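Protein phosphatase Slingshot homolog 2 (PDB 2NT2) dephosphorylates and so activates the actin-depolymerising factor cofilin through its dual-specificity phosphatase catalytic domain, and thereby regulates actin filament dynamics. Local coordinates at residues A[16-22]-A[43-48]; A[63-67]-A[134-138]; A[92-97]-A[125-131]. The protein carries 1 engineered substitution. One frame throughout, in Å; residues are numbered along the deposited sequence.

Contact 1: residues A[16-22]-A[43-48]; sequences EWNASNL and FFPGVF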
ATOM      1  N   GLU A  16       4.907   9.147   4.992  1.00 10.95           N
ATOM      2  CA  GLU A  16       5.348   9.048   6.378  1.00 14.06           C
ATOM      3  C   GLU A  16       4.750  10.162   7.224  1.00 18.23           C
ATOM      4  O   GLU A  16       4.488   9.973   8.411  1.00 19.57           O
ATOM      5  CB  GLU A  16       6.875   9.078   6.476  1.00 11.56           C
ATOM      6  CG  GLU A  16       7.522  10.351   5.958  1.00 13.73           C
ATOM      7  CD  GLU A  16       8.900  10.568   6.554  1.00 20.19           C
ATOM      8  OE1 GLU A  16       9.835  10.907   5.802  1.00 23.60           O
ATOM      9  OE2 GLU A  16       9.050  10.393   7.781  1.00 21.42           O
ATOM     10  N   TRP A  17       4.562  11.330   6.612  1.00 16.34           N
ATOM     11  CA  TRP A  17       3.998  12.464   7.345  1.00 18.54           C
ATOM     12  C   TRP A  17       2.521  12.253   7.634  1.00 19.46           C
ATOM     13  O   TRP A  17       2.000  12.770   8.620  1.00 17.19           O
ATOM     14  CB  TRP A  17       4.273  13.767   6.589  1.00 23.90           C
ATOM     15  CG  TRP A  17       5.759  13.943   6.417  1.00 27.53           C
ATOM     16  CD1 TRP A  17       6.648  14.372   7.358  1.00 24.66           C
ATOM     17  CD2 TRP A  17       6.516  13.683   5.230  1.00 27.34           C
ATOM     18  NE1 TRP A  17       7.914  14.399   6.828  1.00 24.09           N
ATOM     19  CE2 TRP A  17       7.862  13.983   5.525  1.00 28.20           C
ATOM     20  CE3 TRP A  17       6.190  13.231   3.949  1.00 30.84           C
ATOM     21  CZ2 TRP A  17       8.879  13.841   4.581  1.00 33.17           C
ATOM     22  CZ3 TRP A  17       7.199  13.092   3.014  1.00 37.40           C
ATOM     23  CH2 TRP A  17       8.528  13.397   3.335  1.00 38.52           C
ATOM     24  N   ASN A  18       1.863  11.440   6.814  1.00 15.06           N
ATOM     25  CA  ASN A  18       0.516  10.976   7.116  1.00 12.43           C
ATOM     26  C   ASN A  18       0.545   9.939   8.233  1.00 14.12           C
ATOM     27  O   ASN A  18      -0.348   9.879   9.075  1.00 19.36           O
ATOM     28  CB  ASN A  18      -0.157  10.383   5.879  1.00 11.09           C
ATOM     29  CG  ASN A  18      -0.385  11.384   4.769  1.00 18.61           C
ATOM     30  OD1 ASN A  18      -0.559  12.583   4.988  1.00 26.47           O
ATOM     31  ND2 ASN A  18      -0.377  10.902   3.531  1.00 15.86           N
ATOM     32  N   ALA A  19       1.585   9.100   8.253  1.00  8.65           N
ATOM     33  CA  ALA A  19       1.612   8.039   9.254  1.00 13.25           C
ATOM     34  C   ALA A  19       1.942   8.582  10.642  1.00 17.79           C
ATOM     35  O   ALA A  19       1.644   7.924  11.645  1.00 17.74           O
ATOM     36  CB  ALA A  19       2.590   6.949   8.853  1.00 16.09           C
ATOM     37  N   SER A  20       2.548   9.768  10.691  1.00 16.49           N
ATOM     38  CA  SER A  20       2.858  10.421  11.960  1.00 15.88           C
ATOM     39  C   SER A  20       1.753  11.365  12.428  1.00 20.90           C
ATOM     40  O   SER A  20       1.887  12.004  13.478  1.00 20.81           O
ATOM     41  CB  SER A  20       4.199  11.143  11.927  1.00  8.60           C
ATOM     42  OG  SER A  20       4.354  12.131  10.941  1.00 25.65           O
ATOM     43  N   ASN A  21       0.669  11.471  11.670  1.00 22.21           N
ATOM     44  CA  ASN A  21      -0.431  12.370  12.040  1.00 22.79           C
ATOM     45  C   ASN A  21      -1.559  11.607  12.721  1.00 17.99           C
ATOM     46  O   ASN A  21      -2.555  11.281  12.084  1.00 20.28           O
ATOM     47  CB  ASN A  21      -0.930  13.101  10.800  1.00 27.64           C
ATOM     48  CG  ASN A  21      -1.995  14.137  11.070  1.00 31.37           C
ATOM     49  OD1 ASN A  21      -2.765  14.034  12.021  1.00 25.62           O
ATOM     50  ND2 ASN A  21      -2.067  15.141  10.205  1.00 43.96           N
ATOM     51  N   LEU A  22      -1.397  11.325  14.006  1.00 18.84           N
ATOM     52  CA  LEU A  22      -2.252  10.416  14.759  1.00 26.25           C
ATOM     53  C   LEU A  22      -3.730  10.776  14.664  1.00 29.21           C
ATOM     54  O   LEU A  22      -4.566   9.949  14.298  1.00 19.17           O
ATOM     55  CB  LEU A  22      -1.814  10.371  16.222  1.00 31.75           C
ATOM     56  CG  LEU A  22      -2.712   9.676  17.240  1.00 34.23           C
ATOM     57  CD1 LEU A  22      -3.051   8.258  16.819  1.00 27.25           C
ATOM     58  CD2 LEU A  22      -2.050   9.660  18.614  1.00 28.20           C
ATOM     59  N   PHE A  43       5.369   4.972  14.126  1.00 20.97           N
ATOM     60  CA  PHE A  43       5.230   6.108  15.015  1.00 21.26           C
ATOM     61  C   PHE A  43       4.399   5.825  16.251  1.00 26.40           C
ATOM     62  O   PHE A  43       4.669   6.393  17.317  1.00 29.26           O
ATOM     63  CB  PHE A  43       4.617   7.286  14.231  1.00 21.08           C
ATOM     64  CG  PHE A  43       5.532   7.757  13.106  1.00 28.11           C
ATOM     65  CD1 PHE A  43       6.756   8.342  13.389  1.00 26.75           C
ATOM     66  CD2 PHE A  43       5.155   7.607  11.783  1.00 27.85           C
ATOM     67  CE1 PHE A  43       7.592   8.771  12.375  1.00 20.39           C
ATOM     68  CE2 PHE A  43       5.988   8.032  10.762  1.00 28.95           C
ATOM     69  CZ  PHE A  43       7.207   8.612  11.058  1.00 23.21           C
ATOM     70  N   PHE A  44       3.363   4.988  16.160  1.00 27.24           N
ATOM     71  CA  PHE A  44       2.460   4.845  17.307  1.00 24.53           C
ATOM     72  C   PHE A  44       2.227   3.404  17.720  1.00 27.69           C
ATOM     73  O   PHE A  44       1.098   2.900  17.675  1.00 19.70           O
ATOM     74  CB  PHE A  44       1.116   5.532  17.002  1.00 23.81           C
ATOM     75  CG  PHE A  44       1.281   6.893  16.337  1.00 26.87           C
ATOM     76  CD1 PHE A  44       1.035   7.060  14.985  1.00 23.88           C
ATOM     77  CD2 PHE A  44       1.689   7.986  17.082  1.00 30.10           C
ATOM     78  CE1 PHE A  44       1.193   8.293  14.382  1.00 24.05           C
ATOM     79  CE2 PHE A  44       1.854   9.226  16.485  1.00 24.34           C
ATOM     80  CZ  PHE A  44       1.608   9.379  15.134  1.00 23.93           C
ATOM     81  N   PRO A  45       3.260   2.692  18.153  1.00 35.77           N
ATOM     82  CA  PRO A  45       3.036   1.317  18.633  1.00 40.15           C
ATOM     83  C   PRO A  45       2.217   1.339  19.920  1.00 45.29           C
ATOM     84  O   PRO A  45       2.544   2.066  20.861  1.00 57.56           O
ATOM     85  CB  PRO A  45       4.443   0.787  18.886  1.00 36.31           C
ATOM     86  CG  PRO A  45       5.368   1.734  18.201  1.00 34.24           C
ATOM     87  CD  PRO A  45       4.677   3.073  18.227  1.00 34.36           C
ATOM     88  N   GLY A  46       1.138   0.565  19.974  1.00 45.32           N
ATOM     89  CA  GLY A  46       0.239   0.630  21.120  1.00 46.37           C
ATOM     90  C   GLY A  46      -1.051   1.358  20.779  1.00 46.54           C
ATOM     91  O   GLY A  46      -2.027   1.321  21.530  1.00 42.22           O
ATOM     92  N   VAL A  47      -1.049   2.034  19.635  1.00 38.54           N
ATOM     93  CA  VAL A  47      -2.247   2.657  19.089  1.00 28.94           C
ATOM     94  C   VAL A  47      -2.717   1.876  17.868  1.00 27.07           C
ATOM     95  O   VAL A  47      -3.906   1.601  17.704  1.00 29.35           O
ATOM     96  CB  VAL A  47      -2.006   4.126  18.694  1.00 27.80           C
ATOM     97  CG1 VAL A  47      -3.299   4.774  18.219  1.00 20.13           C
ATOM     98  CG2 VAL A  47      -1.412   4.904  19.863  1.00 27.37           C
ATOM     99  N   PHE A  48      -1.769   1.527  16.996  1.00 20.02           N
ATOM    100  CA  PHE A  48      -2.121   0.827  15.770  1.00 19.63           C
ATOM    101  C   PHE A  48      -1.376  -0.494  15.617  1.00 22.82           C
ATOM    102  O   PHE A  48      -0.243  -0.634  16.071  1.00 26.80           O
ATOM    103  CB  PHE A  48      -1.847   1.712  14.551  1.00 16.35           C
ATOM    104  CG  PHE A  48      -2.428   3.111  14.648  1.00 15.35           C
ATOM    105  CD1 PHE A  48      -1.656   4.158  15.114  1.00 11.76           C
ATOM    106  CD2 PHE A  48      -3.735   3.367  14.270  1.00 18.92           C
ATOM    107  CE1 PHE A  48      -2.173   5.441  15.192  1.00 12.57           C
ATOM    108  CE2 PHE A  48      -4.262   4.642  14.346  1.00 16.98           C
ATOM    109  CZ  PHE A  48      -3.478   5.679  14.809  1.00 16.46           C
TER

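Contact 2: residues A[63-67]-A[134-138]; sequences LLAYW and QLEEY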
ATOM      1  N   LEU A  63       9.489  -6.359  -4.585  1.00 19.96           N
ATOM      2  CA  LEU A  63       8.252  -6.166  -3.837  1.00 16.88           C
ATOM      3  C   LEU A  63       7.243  -7.276  -4.124  1.00 12.30           C
ATOM      4  O   LEU A  63       6.425  -7.635  -3.277  1.00 14.34           O
ATOM      5  CB  LEU A  63       7.631  -4.817  -4.197  1.00 16.50           C
ATOM      6  CG  LEU A  63       7.793  -3.674  -3.200  1.00 14.94           C
ATOM      7  CD1 LEU A  63       6.904  -2.506  -3.611  1.00 14.78           C
ATOM      8  CD2 LEU A  63       7.484  -4.147  -1.791  1.00  5.38           C
ATOM      9  N   LEU A  64       7.321  -7.793  -5.340  1.00 12.71           N
ATOM     10  CA  LEU A  64       6.512  -8.922  -5.776  1.00 16.89           C
ATOM     11  C   LEU A  64       6.482 -10.027  -4.729  1.00 16.52           C
ATOM     12  O   LEU A  64       5.408 -10.519  -4.369  1.00 18.59           O
ATOM     13  CB  LEU A  64       7.037  -9.466  -7.105  1.00 19.97           C
ATOM     14  CG  LEU A  64       6.189 -10.512  -7.827  1.00 22.78           C
ATOM     15  CD1 LEU A  64       4.708 -10.305  -7.569  1.00 15.65           C
ATOM     16  CD2 LEU A  64       6.468 -10.482  -9.324  1.00 22.75           C
ATOM     17  N   ALA A  65       7.645 -10.399  -4.209  1.00  8.74           N
ATOM     18  CA  ALA A  65       7.722 -11.419  -3.172  1.00 16.85           C
ATOM     19  C   ALA A  65       6.915 -11.073  -1.931  1.00 22.45           C
ATOM     20  O   ALA A  65       6.623 -11.943  -1.107  1.00 19.98           O
ATOM     21  CB  ALA A  65       9.179 -11.674  -2.816  1.00 23.28           C
ATOM     22  N   TYR A  66       6.515  -9.816  -1.737  1.00 22.03           N
ATOM     23  CA  TYR A  66       5.815  -9.463  -0.507  1.00 17.13           C
ATOM     24  C   TYR A  66       4.330  -9.183  -0.703  1.00 19.82           C
ATOM     25  O   TYR A  66       3.674  -8.828   0.290  1.00 15.14           O
ATOM     26  CB  TYR A  66       6.432  -8.216   0.121  1.00 19.52           C
ATOM     27  CG  TYR A  66       7.882  -8.259   0.511  1.00 26.74           C
ATOM     28  CD1 TYR A  66       8.883  -7.912  -0.390  1.00 26.63           C
ATOM     29  CD2 TYR A  66       8.267  -8.640   1.793  1.00 25.68           C
ATOM     30  CE1 TYR A  66      10.216  -7.948  -0.030  1.00 32.22           C
ATOM     31  CE2 TYR A  66       9.600  -8.678   2.161  1.00 27.94           C
ATOM     32  CZ  TYR A  66      10.573  -8.332   1.248  1.00 32.86           C
ATOM     33  OH  TYR A  66      11.901  -8.372   1.616  1.00 37.53           O
ATOM     34  N   TRP A  67       3.761  -9.273  -1.909  1.00 17.66           N
ATOM     35  CA  TRP A  67       2.403  -8.761  -2.070  1.00 21.64           C
ATOM     36  C   TRP A  67       1.354  -9.687  -1.437  1.00 20.69           C
ATOM     37  O   TRP A  67       0.246  -9.210  -1.151  1.00 17.63           O
ATOM     38  CB  TRP A  67       1.944  -8.420  -3.442  1.00 15.58           C
ATOM     39  CG  TRP A  67       2.658  -7.730  -4.514  1.00 15.89           C
ATOM     40  CD1 TRP A  67       2.811  -8.326  -5.735  1.00 19.22           C
ATOM     41  CD2 TRP A  67       3.303  -6.459  -4.645  1.00 15.73           C
ATOM     42  NE1 TRP A  67       3.505  -7.517  -6.610  1.00 19.59           N
ATOM     43  CE2 TRP A  67       3.817  -6.360  -5.949  1.00 15.83           C
ATOM     44  CE3 TRP A  67       3.486  -5.397  -3.753  1.00 16.45           C
ATOM     45  CZ2 TRP A  67       4.510  -5.237  -6.406  1.00 14.60           C
ATOM     46  CZ3 TRP A  67       4.174  -4.290  -4.209  1.00 16.41           C
ATOM     47  CH2 TRP A  67       4.672  -4.218  -5.513  1.00 17.11           C
ATOM     48  N   GLN A 134       7.475  -5.408 -12.164  1.00 14.24           N
ATOM     49  CA  GLN A 134       7.001  -6.460 -11.273  1.00 17.53           C
ATOM     50  C   GLN A 134       5.486  -6.563 -11.233  1.00 15.40           C
ATOM     51  O   GLN A 134       4.943  -7.660 -11.101  1.00 23.05           O
ATOM     52  CB  GLN A 134       7.550  -6.234  -9.858  1.00 17.37           C
ATOM     53  CG  GLN A 134       9.000  -6.662  -9.711  1.00 12.73           C
ATOM     54  CD  GLN A 134       9.715  -5.943  -8.585  1.00 14.53           C
ATOM     55  OE1 GLN A 134       9.336  -6.046  -7.417  1.00 18.97           O
ATOM     56  NE2 GLN A 134      10.763  -5.219  -8.945  1.00 16.63           N
ATOM     57  N   LEU A 135       4.801  -5.436 -11.353  1.00 15.02           N
ATOM     58  CA  LEU A 135       3.342  -5.425 -11.398  1.00 17.65           C
ATOM     59  C   LEU A 135       2.831  -6.116 -12.659  1.00 21.09           C
ATOM     60  O   LEU A 135       1.844  -6.844 -12.606  1.00 18.14           O
ATOM     61  CB  LEU A 135       2.805  -3.994 -11.310  1.00 15.51           C
ATOM     62  CG  LEU A 135       2.860  -3.346  -9.921  1.00 15.21           C
ATOM     63  CD1 LEU A 135       2.710  -1.835 -10.037  1.00 14.59           C
ATOM     64  CD2 LEU A 135       1.806  -3.922  -8.995  1.00  7.27           C
ATOM     65  N   GLU A 136       3.531  -5.896 -13.768  1.00 25.88           N
ATOM     66  CA  GLU A 136       3.299  -6.611 -15.013  1.00 23.96           C
ATOM     67  C   GLU A 136       3.507  -8.112 -14.812  1.00 19.77           C
ATOM     68  O   GLU A 136       2.743  -8.933 -15.311  1.00 18.27           O
ATOM     69  CB  GLU A 136       4.253  -6.144 -16.107  1.00 26.55           C
ATOM     70  CG  GLU A 136       3.907  -4.837 -16.782  1.00 31.46           C
ATOM     71  CD  GLU A 136       5.051  -4.344 -17.661  1.00 31.88           C
ATOM     72  OE1 GLU A 136       5.899  -5.181 -18.053  1.00 25.07           O
ATOM     73  OE2 GLU A 136       5.088  -3.123 -17.933  1.00 25.39           O
ATOM     74  N   GLU A 137       4.570  -8.463 -14.081  1.00 20.13           N
ATOM     75  CA  GLU A 137       4.759  -9.874 -13.751  1.00 26.59           C
ATOM     76  C   GLU A 137       3.563 -10.379 -12.938  1.00 29.70           C
ATOM     77  O   GLU A 137       2.966 -11.395 -13.288  1.00 25.16           O
ATOM     78  CB  GLU A 137       6.062 -10.106 -12.983  1.00 24.50           C
ATOM     79  CG  GLU A 137       6.385 -11.575 -12.776  1.00 21.42           C
ATOM     80  CD  GLU A 137       7.802 -11.851 -12.330  1.00 28.66           C
ATOM     81  OE1 GLU A 137       8.095 -13.040 -12.054  1.00 17.82           O
ATOM     82  OE2 GLU A 137       8.612 -10.902 -12.256  1.00 26.90           O
ATOM     83  N   TYR A 138       3.249  -9.651 -11.876  1.00 23.86           N
ATOM     84  CA  TYR A 138       2.194 -10.018 -10.936  1.00 16.64           C
ATOM     85  C   TYR A 138       0.916 -10.357 -11.695  1.00 15.84           C
ATOM     86  O   TYR A 138       0.287 -11.388 -11.463  1.00 23.96           O
ATOM     87  CB  TYR A 138       1.949  -8.878  -9.957  1.00 20.08           C
ATOM     88  CG  TYR A 138       1.104  -9.198  -8.753  1.00 17.70           C
ATOM     89  CD1 TYR A 138       1.384 -10.299  -7.962  1.00 19.78           C
ATOM     90  CD2 TYR A 138       0.022  -8.399  -8.400  1.00 11.13           C
ATOM     91  CE1 TYR A 138       0.622 -10.610  -6.854  1.00 22.39           C
ATOM     92  CE2 TYR A 138      -0.751  -8.698  -7.290  1.00 18.39           C
ATOM     93  CZ  TYR A 138      -0.446  -9.803  -6.522  1.00 19.56           C
ATOM     94  OH  TYR A 138      -1.200 -10.114  -5.415  1.00 17.75           O
TER
HETATM   95  O   HOH W   1      -1.469  -8.331  -3.694  1.00 23.44           O

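Contact 3: residues A[92-97]-A[125-131]; sequences VSRSAS and TKPNPSF. With SO4 (sulfate ion), chain D.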
ATOM      1  N   VAL A  92       4.470   7.199  -3.129  1.00 18.37           N
ATOM      2  CA  VAL A  92       4.539   7.339  -4.579  1.00 16.48           C
ATOM      3  C   VAL A  92       4.929   6.045  -5.272  1.00  8.76           C
ATOM      4  O   VAL A  92       4.442   5.734  -6.358  1.00 14.51           O
ATOM      5  CB  VAL A  92       5.559   8.446  -4.926  1.00 15.03           C
ATOM      6  CG1 VAL A  92       6.249   8.182  -6.250  1.00 14.52           C
ATOM      7  CG2 VAL A  92       4.862   9.800  -4.920  1.00 11.87           C
ATOM      8  N   SER A  93       5.810   5.264  -4.658  1.00 10.64           N
ATOM      9  CA  SER A  93       6.373   4.091  -5.328  1.00 13.58           C
ATOM     10  C   SER A  93       6.151   2.800  -4.562  1.00 10.11           C
ATOM     11  O   SER A  93       5.406   1.907  -4.981  1.00 11.86           O
ATOM     12  CB  SER A  93       7.867   4.345  -5.563  1.00  9.82           C
ATOM     13  OG  SER A  93       8.473   3.301  -6.282  1.00 20.86           O
ATOM     14  N   ARG A  94       6.782   2.649  -3.402  1.00  9.56           N
ATOM     15  CA  ARG A  94       6.610   1.404  -2.649  1.00 15.39           C
ATOM     16  C   ARG A  94       5.163   1.204  -2.213  1.00 17.52           C
ATOM     17  O   ARG A  94       4.597   0.114  -2.339  1.00 12.56           O
ATOM     18  CB  ARG A  94       7.523   1.393  -1.424  1.00 16.34           C
ATOM     19  CG  ARG A  94       9.003   1.215  -1.738  1.00 17.07           C
ATOM     20  CD  ARG A  94       9.838   1.432  -0.480  1.00 16.74           C
ATOM     21  NE  ARG A  94       9.948   2.848  -0.139  1.00 13.41           N
ATOM     22  CZ  ARG A  94      10.626   3.319   0.896  1.00 11.39           C
ATOM     23  NH1 ARG A  94      11.267   2.500   1.716  1.00  7.03           N
ATOM     24  NH2 ARG A  94      10.654   4.631   1.102  1.00  9.57           N
ATOM     25  N   SER A  95       4.554   2.254  -1.670  1.00 16.77           N
ATOM     26  CA  SER A  95       3.178   2.179  -1.201  1.00  9.89           C
ATOM     27  C   SER A  95       2.200   2.079  -2.370  1.00 13.05           C
ATOM     28  O   SER A  95       1.298   1.244  -2.326  1.00 18.96           O
ATOM     29  CB  SER A  95       2.836   3.376  -0.319  1.00  7.10           C
ATOM     30  OG  SER A  95       3.242   4.602  -0.891  1.00 14.95           O
ATOM     31  N   ALA A  96       2.396   2.923  -3.387  1.00 12.08           N
ATOM     32  CA  ALA A  96       1.475   2.953  -4.522  1.00 12.94           C
ATOM     33  C   ALA A  96       1.422   1.597  -5.224  1.00 14.36           C
ATOM     34  O   ALA A  96       0.336   1.074  -5.469  1.00 10.37           O
ATOM     35  CB  ALA A  96       1.823   4.048  -5.512  1.00 19.64           C
ATOM     36  N   SER A  97       2.596   1.044  -5.515  1.00 11.23           N
ATOM     37  CA  SER A  97       2.713  -0.239  -6.180  1.00 14.50           C
ATOM     38  C   SER A  97       1.980  -1.332  -5.410  1.00  9.79           C
ATOM     39  O   SER A  97       1.225  -2.114  -5.985  1.00  9.10           O
ATOM     40  CB  SER A  97       4.186  -0.638  -6.329  1.00 19.30           C
ATOM     41  OG  SER A  97       4.974   0.469  -6.720  1.00 38.28           O
ATOM     42  N   THR A 125       1.183   9.199  -7.586  1.00 21.86           N
ATOM     43  CA  THR A 125       1.558   7.794  -7.699  1.00 21.89           C
ATOM     44  C   THR A 125       2.485   7.552  -8.886  1.00 24.41           C
ATOM     45  O   THR A 125       2.198   7.918 -10.024  1.00 21.94           O
ATOM     46  CB  THR A 125       0.343   6.857  -7.840  1.00 22.46           C
ATOM     47  OG1 THR A 125      -0.476   7.301  -8.925  1.00 44.97           O
ATOM     48  CG2 THR A 125      -0.504   6.897  -6.579  1.00  9.67           C
ATOM     49  N   LYS A 126       3.600   6.895  -8.600  1.00 23.14           N
ATOM     50  CA  LYS A 126       4.634   6.672  -9.606  1.00 24.21           C
ATOM     51  C   LYS A 126       5.568   5.557  -9.150  1.00 19.59           C
ATOM     52  O   LYS A 126       6.648   5.813  -8.619  1.00 19.93           O
ATOM     53  CB  LYS A 126       5.406   7.967  -9.855  1.00 32.51           C
ATOM     54  CG  LYS A 126       6.658   7.812 -10.701  1.00 42.71           C
ATOM     55  CD  LYS A 126       6.993   9.102 -11.434  1.00 47.77           C
ATOM     56  CE  LYS A 126       7.770   8.844 -12.713  1.00 52.21           C
ATOM     57  NZ  LYS A 126       6.969   9.135 -13.934  1.00 43.06           N
ATOM     58  N   PRO A 127       5.130   4.319  -9.346  1.00 20.54           N
ATOM     59  CA  PRO A 127       5.987   3.173  -9.016  1.00 18.20           C
ATOM     60  C   PRO A 127       7.307   3.261  -9.770  1.00 18.34           C
ATOM     61  O   PRO A 127       7.358   3.710 -10.914  1.00 16.17           O
ATOM     62  CB  PRO A 127       5.155   1.977  -9.475  1.00 16.30           C
ATOM     63  CG  PRO A 127       3.739   2.460  -9.417  1.00 14.62           C
ATOM     64  CD  PRO A 127       3.810   3.901  -9.857  1.00 19.44           C
ATOM     65  N   ASN A 128       8.394   2.861  -9.109  1.00 13.77           N
ATOM     66  CA  ASN A 128       9.694   2.917  -9.795  1.00 19.13           C
ATOM     67  C   ASN A 128       9.724   1.867 -10.902  1.00 20.17           C
ATOM     68  O   ASN A 128       8.997   0.867 -10.842  1.00 16.95           O
ATOM     69  CB  ASN A 128      10.824   2.819  -8.800  1.00 20.86           C
ATOM     70  CG  ASN A 128      11.342   1.472  -8.387  1.00 27.03           C
ATOM     71  OD1 ASN A 128      11.389   0.492  -9.129  1.00 32.44           O
ATOM     72  ND2 ASN A 128      11.800   1.392  -7.133  1.00 31.72           N
ATOM     73  N   PRO A 129      10.533   2.099 -11.934  1.00 19.44           N
ATOM     74  CA  PRO A 129      10.482   1.301 -13.161  1.00 19.04           C
ATOM     75  C   PRO A 129      10.572  -0.197 -12.896  1.00 21.24           C
ATOM     76  O   PRO A 129       9.905  -0.989 -13.571  1.00 17.24           O
ATOM     77  CB  PRO A 129      11.725   1.756 -13.932  1.00 23.73           C
ATOM     78  CG  PRO A 129      11.966   3.147 -13.444  1.00 23.08           C
ATOM     79  CD  PRO A 129      11.576   3.141 -11.994  1.00 17.90           C
ATOM     80  N   SER A 130      11.390  -0.586 -11.918  1.00 19.09           N
ATOM     81  CA  SER A 130      11.456  -1.986 -11.500  1.00 18.10           C
ATOM     82  C   SER A 130      10.161  -2.413 -10.825  1.00 18.19           C
ATOM     83  O   SER A 130       9.692  -3.544 -10.970  1.00 19.53           O
ATOM     84  CB  SER A 130      12.641  -2.218 -10.565  1.00 15.13           C
ATOM     85  OG  SER A 130      12.562  -3.475  -9.922  1.00 22.34           O
ATOM     86  N   PHE A 131       9.531  -1.495 -10.090  1.00 19.17           N
ATOM     87  CA  PHE A 131       8.250  -1.861  -9.479  1.00 20.83           C
ATOM     88  C   PHE A 131       7.198  -2.035 -10.564  1.00 21.57           C
ATOM     89  O   PHE A 131       6.333  -2.904 -10.482  1.00 18.84           O
ATOM     90  CB  PHE A 131       7.826  -0.824  -8.446  1.00 14.42           C
ATOM     91  CG  PHE A 131       8.678  -0.872  -7.178  1.00 15.33           C
ATOM     92  CD1 PHE A 131       8.511   0.074  -6.175  1.00  9.51           C
ATOM     93  CD2 PHE A 131       9.628  -1.866  -7.013  1.00 12.83           C
ATOM     94  CE1 PHE A 131       9.288   0.022  -5.035  1.00 10.90           C
ATOM     95  CE2 PHE A 131      10.407  -1.924  -5.874  1.00 12.35           C
ATOM     96  CZ  PHE A 131      10.229  -0.977  -4.879  1.00 10.83           C
TER
HETATM   97  S   SO4 D 101       8.310   5.939  -1.695  1.00 19.17           S
HETATM   98  O1  SO4 D 101       8.599   6.544  -0.403  1.00  8.35           O
HETATM   99  O2  SO4 D 101       9.074   6.585  -2.761  1.00 17.74           O
HETATM  100  O3  SO4 D 101       8.666   4.517  -1.665  1.00 19.04           O
HETATM  101  O4  SO4 D 101       6.877   6.075  -1.978  1.00  9.64           O

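Contact 1: residues A[16-22]-A[43-48]
F43 and S20 show how a small side chain can seat an aromatic ring: S20 CB stands over the face of the F43 ring, 3.7 Å from its centroid and 11° off the normal, a CH-pi contact. Followed outward, F43 begins with its CB over the centre of one face of the F44 ring. Its CG then passes close to S20 CB, and CD2 meets A19 CB at 3.9 Å, near the ring plane. CE2 approaches the carbonyl O of E16, and the tip, CZ, lies 4.0 Å from both that O and S20 CB. An alanine in place of F43 would keep the CB over F44 but is likely to leave S20 CB without its ring and open a gap beside A19. On the opposite face of F44 lies L22 CB, 4.0 Å from the centroid, so this ring is sandwiched between two aliphatic carbons. The CG of L22 is turned anti to its backbone N (chi1 169°), which carries CD1 past F44 to the edge of the F48 ring and to V47 CG1, 3.8 Å away. A19 also touches L85 and H87 of strand 83-87, and F48 rests on I33. Van der Waals and CH-pi contacts thus fasten the loop between strands 30-35 and 49-52 to helix 16-19 and the start of helix 22-27, at one side of the central sheet of the phosphatase alpha/beta fold.

Contact 2: residues A[63-67]-A[134-138]
The rings of W67 and Y138 meet edge-to-face, a T-shaped pair that joins the entry to helix 67-79 with helix 129-143 in the helical part of the phosphatase fold. W67 CD1 stands over the centre of one face of Y138, 3.3 Å from Y138 CD1, with the five-membered ring and the phenol ring inclined at 62°. One face of the indole lies against its own chain, the carbonyl O of L63 and the CA of L64, while L135 CD2 comes to W67 CZ2 at 4.0 Å. L64 reaches out with its CG anti to the backbone N (chi1 -171°), and its two methyl groups divide the work: CD1 packs on Y138 CD1, and CD2 lies across the extended chain of E137, 3.6 Å from CD. Beyond the pair, both rings touch A101 of helix 94-107. The polar share falls to Q134. Its OE1 accepts from L63 N at 2.9 Å, in the carbonyl plane, and more weakly from L64 N, while its NE2 gives to T61 O; both ends of the amide are thus gripped by the loop, which fixes its rotation. At the far side, one water links Y138 OH to W67 O, donating to this carbonyl over 3.2 Å.

Contact 3: residues A[92-97]-A[125-131]
The end of the phosphate-binding P-loop, the signature motif of the protein-tyrosine phosphatases, forms one half of this contact together with the first turn of helix 94-107; the loop leading into helix 129-143 forms the other. A sulfate, probably from the crystallisation liquor, occupies the cradle and probably marks where the substrate phosphate binds, as in other members of the family. V92 N donates to sulfate O4 at 2.9 Å. S93 N donates to the same oxygen at 3.0 Å, and the backbone N of R94 to sulfate O3. The R94 side chain folds round the anion through a bend at chi3 (-76°), so that NE points almost straight at O3 (2.6 Å, 177°) and NH2 reaches O1, the sulfur lying near the guanidinium plane at its edge. The OG of S88, the engineered replacement of the cysteine that carries the phosphocysteine intermediate, and M90 N are also hydrogen-bonded to the sulfate. E39 pairs with R94 NH2 and NH1 donates to V55 O, a second shell that holds the guanidinium in position.

The loop 125-128 is joined to the P-loop by two hydrogen bonds. V92 O accepts a short one from K126 N (2.7 Å), and S93 OG accepts from N128 N at 2.9 Å while also bonding D57, to which N128 ND2 is tied as well. N128 does double duty: its OD1 caps helix 129-143 by accepting from F131 N, and its ND2 sits over the centre of one face of F131. That ring presents its edge to R94 CG, with CE1 3.5 Å away. Along the helix, A96 CB meets T125 CG2 at 3.8 Å. Here the beginnings of helices 94-107 and 129-143 come together, with T125 touching V118, and P127 touching Y115, of helix 111-121, while A96 and T125 both rest on L13 of strand 11-14.

Contacts 1 and 2 are both partly buried, whereas contact 3 is buried at the active site. Contact 1 fixes a loop beside the sheet through aromatic and aliphatic carbons; contact 2, on the opposite side of the chain's centre and about 26 Å away between centres, mixes a T-shaped aromatic pair with the hydrogen bonds of a glutamine amide. Contact 3 joins its loops by hydrogen bonds and packing, while its N-H groups and R94 also hold an anion. Contacts 2 and 3 share helix 129-143 and touch directly, W67 and L135 meeting S97 while L63 packs on F131, so the two form one continuous packed region. Contact 1 remains apart from both.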